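Local structure of omega-class glutathione S-transferase (Bombyx mori, 3WD6) at residues Pro24-Met35 / Asp54-Leu62. The protein binds glutathione and, as an omega-class member of its superfamily, probably catalyses glutathione transfer and glutathione-dependent reduction of dehydroascorbate. Sequence-based numbering, arbitrary orientation.
Sequences PPFNGKLRVYNM and DYEVVNIDL. With GSH (glutathione), chain J.
Arg31 and Glu56 are paired across two parallel strands and send their side chains to the same face of the sheet, where they form a salt bridge from NE to OE1, with guanidinium and carboxylate planes only 20° apart. Glu56 suits this place because its second oxygen serves another partner: OE2 accepts from Asn27 ND2 at 2.9 Å. A bend at chi3 (-59°) turns the guanidinium of Arg31 back over Val58, whose CG2 covers one face. NH1 and NH2 together grip Pro24 O, and NH1 also donates to Tyr33 OH (3.0 Å), which in turn bonds Glu82. Replacing Arg31 by alanine is likely to leave the Glu56 carboxylate without its counter-charge and Pro24 O without its two donors. Asn27 also forms an Asx turn, its OD1 accepting from the backbone N of Lys29.

Behind these side chains, backbone hydrogen bonds of a parallel pair link the strands, from Glu56 N to Leu30 O at one end to Ile60 N to Asn34 O at the other. On the other face Val32 CG2 packs against Tyr55 CD2 at 3.6 Å, and Asn34 ND2 donates to Asn59 OD1 (3.0 Å). These buried amides are satisfied: Asn34 ND2 also bonds Tyr224 OH, and Asn59 ND2 the backbone O of Thr14 and Phe12. Met35 CG meets Leu62 CD1, which also touches glutathione.

The strands belong to a beta-alpha-beta unit of the thioredoxin-like domain: helix 39-51 covers Val32 and Tyr55, while strands 16-17 and 80-82 flank the pair.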
ATOM      1  N   PRO A  24      22.239   3.866  -7.813  1.00 30.85           N
ATOM      2  CA  PRO A  24      22.179   5.133  -8.566  1.00 29.47           C
ATOM      3  C   PRO A  24      22.486   6.343  -7.671  1.00 30.06           C
ATOM      4  O   PRO A  24      21.959   6.442  -6.561  1.00 29.47           O
ATOM      5  CB  PRO A  24      20.723   5.190  -9.044  1.00 29.24           C
ATOM      6  CG  PRO A  24      20.243   3.742  -8.983  1.00 30.62           C
ATOM      7  CD  PRO A  24      20.953   3.145  -7.812  1.00 30.20           C
ATOM      8  N   PRO A  25      23.350   7.253  -8.141  1.00 32.69           N
ATOM      9  CA  PRO A  25      23.742   8.422  -7.335  1.00 29.24           C
ATOM     10  C   PRO A  25      22.555   9.341  -7.040  1.00 27.91           C
ATOM     11  O   PRO A  25      21.713   9.520  -7.917  1.00 29.05           O
ATOM     12  CB  PRO A  25      24.753   9.153  -8.235  1.00 25.83           C
ATOM     13  CG  PRO A  25      24.500   8.628  -9.638  1.00 26.95           C
ATOM     14  CD  PRO A  25      24.007   7.221  -9.466  1.00 31.18           C
ATOM     15  N   PHE A  26      22.485   9.911  -5.837  1.00 29.38           N
ATOM     16  CA  PHE A  26      21.438  10.882  -5.517  1.00 27.73           C
ATOM     17  C   PHE A  26      21.547  12.072  -6.481  1.00 26.41           C
ATOM     18  O   PHE A  26      22.653  12.470  -6.855  1.00 26.89           O
ATOM     19  CB  PHE A  26      21.578  11.334  -4.064  1.00 26.31           C
ATOM     20  CG  PHE A  26      20.445  12.217  -3.572  1.00 32.16           C
ATOM     21  CD1 PHE A  26      19.266  11.657  -3.071  1.00 27.86           C
ATOM     22  CD2 PHE A  26      20.569  13.612  -3.581  1.00 29.83           C
ATOM     23  CE1 PHE A  26      18.234  12.469  -2.602  1.00 24.28           C
ATOM     24  CE2 PHE A  26      19.534  14.425  -3.117  1.00 25.80           C
ATOM     25  CZ  PHE A  26      18.374  13.848  -2.624  1.00 26.40           C
ATOM     26  N   ASN A  27      20.409  12.629  -6.890  1.00 24.45           N
ATOM     27  CA  ASN A  27      20.392  13.664  -7.920  1.00 24.44           C
ATOM     28  C   ASN A  27      19.478  14.847  -7.569  1.00 27.35           C
ATOM     29  O   ASN A  27      19.181  15.704  -8.430  1.00 24.64           O
ATOM     30  CB  ASN A  27      20.006  13.075  -9.291  1.00 24.35           C
ATOM     31  CG  ASN A  27      18.547  12.573  -9.338  1.00 29.65           C
ATOM     32  OD1 ASN A  27      17.594  13.353  -9.179  1.00 28.40           O
ATOM     33  ND2 ASN A  27      18.375  11.271  -9.584  1.00 27.96           N
ATOM     34  N   GLY A  28      19.031  14.894  -6.313  1.00 27.85           N
ATOM     35  CA  GLY A  28      18.171  15.978  -5.868  1.00 27.26           C
ATOM     36  C   GLY A  28      16.700  15.603  -5.708  1.00 27.22           C
ATOM     37  O   GLY A  28      16.024  16.081  -4.781  1.00 23.76           O
ATOM     38  N   LYS A  29      16.196  14.758  -6.609  1.00 28.76           N
ATOM     39  CA  LYS A  29      14.822  14.269  -6.515  1.00 23.82           C
ATOM     40  C   LYS A  29      14.614  13.387  -5.282  1.00 23.46           C
ATOM     41  O   LYS A  29      15.399  12.466  -5.034  1.00 22.66           O
ATOM     42  CB  LYS A  29      14.464  13.458  -7.759  1.00 27.19           C
ATOM     43  CG  LYS A  29      13.902  14.272  -8.919  1.00 28.57           C
ATOM     44  CD  LYS A  29      12.919  13.418  -9.727  1.00 30.33           C
ATOM     45  CE  LYS A  29      12.850  13.843 -11.200  1.00 31.50           C
ATOM     46  NZ  LYS A  29      12.586  15.289 -11.329  1.00 29.97           N
ATOM     47  N   LEU A  30      13.567  13.673  -4.510  1.00 23.60           N
ATOM     48  CA  LEU A  30      13.127  12.754  -3.466  1.00 20.95           C
ATOM     49  C   LEU A  30      12.972  11.373  -4.091  1.00 22.69           C
ATOM     50  O   LEU A  30      12.340  11.222  -5.157  1.00 23.61           O
ATOM     51  CB  LEU A  30      11.799  13.204  -2.858  1.00 21.85           C
ATOM     52  CG  LEU A  30      11.411  12.426  -1.590  1.00 24.12           C
ATOM     53  CD1 LEU A  30      10.890  13.355  -0.487  1.00 25.12           C
ATOM     54  CD2 LEU A  30      10.392  11.370  -1.922  1.00 22.22           C
ATOM     55  N   ARG A  31      13.568  10.373  -3.443  1.00 22.52           N
ATOM     56  CA  ARG A  31      13.612   9.026  -3.992  1.00 20.41           C
ATOM     57  C   ARG A  31      12.951   8.008  -3.075  1.00 21.60           C
ATOM     58  O   ARG A  31      13.198   7.983  -1.854  1.00 20.54           O
ATOM     59  CB  ARG A  31      15.059   8.604  -4.233  1.00 21.75           C
ATOM     60  CG  ARG A  31      15.233   7.082  -4.362  1.00 22.74           C
ATOM     61  CD  ARG A  31      16.693   6.711  -4.495  1.00 26.68           C
ATOM     62  NE  ARG A  31      17.313   7.349  -5.658  1.00 27.09           N
ATOM     63  CZ  ARG A  31      18.601   7.233  -5.961  1.00 26.18           C
ATOM     64  NH1 ARG A  31      19.393   6.510  -5.180  1.00 30.42           N
ATOM     65  NH2 ARG A  31      19.095   7.836  -7.031  1.00 26.06           N
ATOM     66  N   VAL A  32      12.137   7.138  -3.667  1.00 21.47           N
ATOM     67  CA  VAL A  32      11.532   6.049  -2.909  1.00 21.70           C
ATOM     68  C   VAL A  32      12.203   4.723  -3.242  1.00 21.52           C
ATOM     69  O   VAL A  32      12.207   4.319  -4.412  1.00 20.58           O
ATOM     70  CB  VAL A  32      10.022   5.894  -3.251  1.00 24.14           C
ATOM     71  CG1 VAL A  32       9.362   4.812  -2.376  1.00 19.23           C
ATOM     72  CG2 VAL A  32       9.299   7.226  -3.099  1.00 22.41           C
ATOM     73  N   TYR A  33      12.748   4.043  -2.229  1.00 19.88           N
ATOM     74  CA  TYR A  33      13.135   2.636  -2.395  1.00 21.64           C
ATOM     75  C   TYR A  33      11.871   1.794  -2.261  1.00 21.81           C
ATOM     76  O   TYR A  33      11.218   1.782  -1.203  1.00 20.52           O
ATOM     77  CB  TYR A  33      14.242   2.210  -1.400  1.00 21.36           C
ATOM     78  CG  TYR A  33      15.506   2.994  -1.661  1.00 23.69           C
ATOM     79  CD1 TYR A  33      16.377   2.614  -2.673  1.00 22.10           C
ATOM     80  CD2 TYR A  33      15.793   4.161  -0.948  1.00 24.72           C
ATOM     81  CE1 TYR A  33      17.517   3.346  -2.951  1.00 24.26           C
ATOM     82  CE2 TYR A  33      16.941   4.905  -1.223  1.00 24.75           C
ATOM     83  CZ  TYR A  33      17.793   4.489  -2.227  1.00 24.44           C
ATOM     84  OH  TYR A  33      18.925   5.209  -2.525  1.00 26.91           O
ATOM     85  N   ASN A  34      11.527   1.102  -3.343  1.00 23.39           N
ATOM     86  CA  ASN A  34      10.201   0.514  -3.503  1.00 21.07           C
ATOM     87  C   ASN A  34      10.298  -0.929  -3.975  1.00 22.69           C
ATOM     88  O   ASN A  34      11.380  -1.365  -4.407  1.00 23.15           O
ATOM     89  CB  ASN A  34       9.481   1.342  -4.582  1.00 18.47           C
ATOM     90  CG  ASN A  34       8.036   0.934  -4.797  1.00 19.14           C
ATOM     91  OD1 ASN A  34       7.249   0.805  -3.846  1.00 18.37           O
ATOM     92  ND2 ASN A  34       7.666   0.747  -6.067  1.00 19.43           N
ATOM     93  N   MET A  35       9.194  -1.677  -3.885  1.00 20.67           N
ATOM     94  CA  MET A  35       8.998  -2.773  -4.831  1.00 21.24           C
ATOM     95  C   MET A  35       7.546  -2.803  -5.280  1.00 20.61           C
ATOM     96  O   MET A  35       6.629  -2.651  -4.468  1.00 17.74           O
ATOM     97  CB  MET A  35       9.541  -4.114  -4.349  1.00 22.88           C
ATOM     98  CG  MET A  35       8.556  -5.003  -3.694  1.00 24.99           C
ATOM     99  SD  MET A  35       7.699  -6.176  -4.802  1.00 27.33           S
ATOM    100  CE  MET A  35       7.016  -7.219  -3.490  1.00 18.40           C
ATOM    101  N   ASP A  54       7.122  15.774  -6.516  1.00 27.08           N
ATOM    102  CA  ASP A  54       8.001  15.141  -7.505  1.00 25.97           C
ATOM    103  C   ASP A  54       8.937  14.143  -6.808  1.00 25.54           C
ATOM    104  O   ASP A  54       9.461  14.412  -5.718  1.00 24.94           O
ATOM    105  CB  ASP A  54       8.807  16.165  -8.304  1.00 27.77           C
ATOM    106  CG  ASP A  54       9.444  15.553  -9.552  1.00 30.88           C
ATOM    107  OD1 ASP A  54       8.734  14.839 -10.295  1.00 29.85           O
ATOM    108  OD2 ASP A  54      10.662  15.754  -9.778  1.00 33.28           O
ATOM    109  N   TYR A  55       9.111  12.976  -7.420  1.00 25.17           N
ATOM    110  CA  TYR A  55      10.000  11.972  -6.865  1.00 24.65           C
ATOM    111  C   TYR A  55      10.426  10.988  -7.936  1.00 24.29           C
ATOM    112  O   TYR A  55       9.971  11.061  -9.090  1.00 23.22           O
ATOM    113  CB  TYR A  55       9.348  11.237  -5.684  1.00 23.03           C
ATOM    114  CG  TYR A  55       8.171  10.363  -6.064  1.00 23.33           C
ATOM    115  CD1 TYR A  55       6.923  10.920  -6.324  1.00 24.66           C
ATOM    116  CD2 TYR A  55       8.302   8.972  -6.142  1.00 22.76           C
ATOM    117  CE1 TYR A  55       5.831  10.126  -6.652  1.00 25.09           C
ATOM    118  CE2 TYR A  55       7.218   8.164  -6.477  1.00 24.14           C
ATOM    119  CZ  TYR A  55       5.979   8.749  -6.731  1.00 24.84           C
ATOM    120  OH  TYR A  55       4.884   7.970  -7.076  1.00 19.27           O
ATOM    121  N   GLU A  56      11.325  10.089  -7.547  1.00 23.22           N
ATOM    122  CA  GLU A  56      11.792   9.016  -8.417  1.00 24.14           C
ATOM    123  C   GLU A  56      11.668   7.705  -7.640  1.00 23.50           C
ATOM    124  O   GLU A  56      11.650   7.698  -6.387  1.00 21.15           O
ATOM    125  CB  GLU A  56      13.256   9.247  -8.837  1.00 24.34           C
ATOM    126  CG  GLU A  56      14.200   9.401  -7.638  1.00 24.39           C
ATOM    127  CD  GLU A  56      15.666   9.439  -8.041  1.00 27.10           C
ATOM    128  OE1 GLU A  56      16.533   9.146  -7.182  1.00 28.48           O
ATOM    129  OE2 GLU A  56      15.955   9.775  -9.210  1.00 29.81           O
ATOM    130  N   VAL A  57      11.582   6.602  -8.379  1.00 21.58           N
ATOM    131  CA  VAL A  57      11.429   5.292  -7.771  1.00 22.19           C
ATOM    132  C   VAL A  57      12.654   4.446  -8.071  1.00 20.69           C
ATOM    133  O   VAL A  57      13.072   4.357  -9.214  1.00 22.00           O
ATOM    134  CB  VAL A  57      10.181   4.552  -8.336  1.00 22.79           C
ATOM    135  CG1 VAL A  57      10.079   3.130  -7.776  1.00 19.85           C
ATOM    136  CG2 VAL A  57       8.897   5.347  -8.067  1.00 19.36           C
ATOM    137  N   VAL A  58      13.230   3.830  -7.042  1.00 19.94           N
ATOM    138  CA  VAL A  58      14.218   2.774  -7.239  1.00 24.21           C
ATOM    139  C   VAL A  58      13.628   1.452  -6.749  1.00 20.78           C
ATOM    140  O   VAL A  58      13.329   1.305  -5.563  1.00 22.12           O
ATOM    141  CB  VAL A  58      15.560   3.064  -6.507  1.00 24.24           C
ATOM    142  CG1 VAL A  58      16.470   1.817  -6.561  1.00 22.72           C
ATOM    143  CG2 VAL A  58      16.261   4.258  -7.138  1.00 20.28           C
ATOM    144  N   ASN A  59      13.434   0.501  -7.659  1.00 23.98           N
ATOM    145  CA  ASN A  59      12.815  -0.778  -7.290  1.00 24.40           C
ATOM    146  C   ASN A  59      13.811  -1.813  -6.787  1.00 25.09           C
ATOM    147  O   ASN A  59      14.926  -1.915  -7.299  1.00 31.01           O
ATOM    148  CB  ASN A  59      11.979  -1.315  -8.442  1.00 23.69           C
ATOM    149  CG  ASN A  59      10.694  -0.544  -8.608  1.00 24.00           C
ATOM    150  OD1 ASN A  59      10.077  -0.121  -7.611  1.00 20.73           O
ATOM    151  ND2 ASN A  59      10.281  -0.333  -9.857  1.00 23.99           N
ATOM    152  N   ILE A  60      13.416  -2.572  -5.775  1.00 25.49           N
ATOM    153  CA  ILE A  60      14.345  -3.485  -5.112  1.00 29.58           C
ATOM    154  C   ILE A  60      13.867  -4.921  -5.167  1.00 29.56           C
ATOM    155  O   ILE A  60      12.761  -5.222  -4.713  1.00 27.74           O
ATOM    156  CB  ILE A  60      14.510  -3.147  -3.618  1.00 26.53           C
ATOM    157  CG1 ILE A  60      15.040  -1.713  -3.423  1.00 27.44           C
ATOM    158  CG2 ILE A  60      15.374  -4.177  -2.955  1.00 24.65           C
ATOM    159  CD1 ILE A  60      16.433  -1.454  -3.979  1.00 28.68           C
ATOM    160  N   ASP A  61      14.711  -5.796  -5.715  1.00 32.61           N
ATOM    161  CA  ASP A  61      14.509  -7.245  -5.672  1.00 29.85           C
ATOM    162  C   ASP A  61      14.663  -7.715  -4.220  1.00 30.96           C
ATOM    163  O   ASP A  61      15.741  -7.598  -3.637  1.00 31.53           O
ATOM    164  CB  ASP A  61      15.543  -7.920  -6.579  1.00 35.09           C
ATOM    165  CG  ASP A  61      15.282  -9.396  -6.771  1.00 35.11           C
ATOM    166  OD1 ASP A  61      15.140 -10.105  -5.756  1.00 36.33           O
ATOM    167  OD2 ASP A  61      15.223  -9.850  -7.938  1.00 36.63           O
ATOM    168  N   LEU A  62      13.586  -8.226  -3.631  1.00 29.53           N
ATOM    169  CA  LEU A  62      13.576  -8.554  -2.204  1.00 31.37           C
ATOM    170  C   LEU A  62      14.004  -9.985  -1.911  1.00 35.41           C
ATOM    171  O   LEU A  62      14.023 -10.415  -0.757  1.00 40.05           O
ATOM    172  CB  LEU A  62      12.177  -8.350  -1.629  1.00 28.36           C
ATOM    173  CG  LEU A  62      11.655  -6.927  -1.592  1.00 28.49           C
ATOM    174  CD1 LEU A  62      10.280  -6.930  -0.954  1.00 25.58           C
ATOM    175  CD2 LEU A  62      12.618  -6.019  -0.815  1.00 28.29           C
TER
HETATM  176  N1  GSH J 306       6.340  -2.117   8.925  1.00 22.60           N
HETATM  177  CA1 GSH J 306       6.961  -1.908   7.611  1.00 22.33           C
HETATM  178  C1  GSH J 306       6.363  -0.716   6.872  1.00 21.95           C
HETATM  179  O11 GSH J 306       7.050  -0.044   6.019  1.00 17.97           O
HETATM  180  O12 GSH J 306       5.160  -0.368   7.139  1.00 20.30           O
HETATM  181  CB1 GSH J 306       6.827  -3.195   6.807  1.00 24.41           C
HETATM  182  CG1 GSH J 306       7.156  -3.155   5.350  1.00 24.79           C
HETATM  183  CD1 GSH J 306       7.383  -4.497   4.700  1.00 22.98           C
HETATM  184  OE1 GSH J 306       7.014  -5.541   5.226  1.00 24.40           O
HETATM  185  N2  GSH J 306       8.046  -4.571   3.434  1.00 26.71           N
HETATM  186  CA2 GSH J 306       8.260  -5.908   2.868  1.00 25.68           C
HETATM  187  C2  GSH J 306       9.751  -6.168   2.853  1.00 28.43           C
HETATM  188  O2  GSH J 306      10.504  -5.266   2.504  1.00 27.94           O
HETATM  189  CB2 GSH J 306       7.744  -5.952   1.473  1.00 29.25           C
HETATM  190  SG2 GSH J 306       6.014  -6.116   1.222  1.00 35.47           S
HETATM  191  N3  GSH J 306      10.266  -7.466   3.232  1.00 35.75           N
HETATM  192  CA3 GSH J 306      11.708  -7.714   3.210  1.00 36.79           C
HETATM  193  C3  GSH J 306      12.122  -9.112   2.975  1.00 41.12           C
HETATM  194  O31 GSH J 306      11.780  -9.692   1.909  1.00 43.80           O
HETATM  195  O32 GSH J 306      12.819  -9.708   3.833  1.00 45.58           O
HETATM  196  O   HOH W   1      17.732  11.339  -6.460  1.00 31.21           O
HETATM  197  O   HOH W   2      11.898  16.049  -5.221  1.00 25.86           O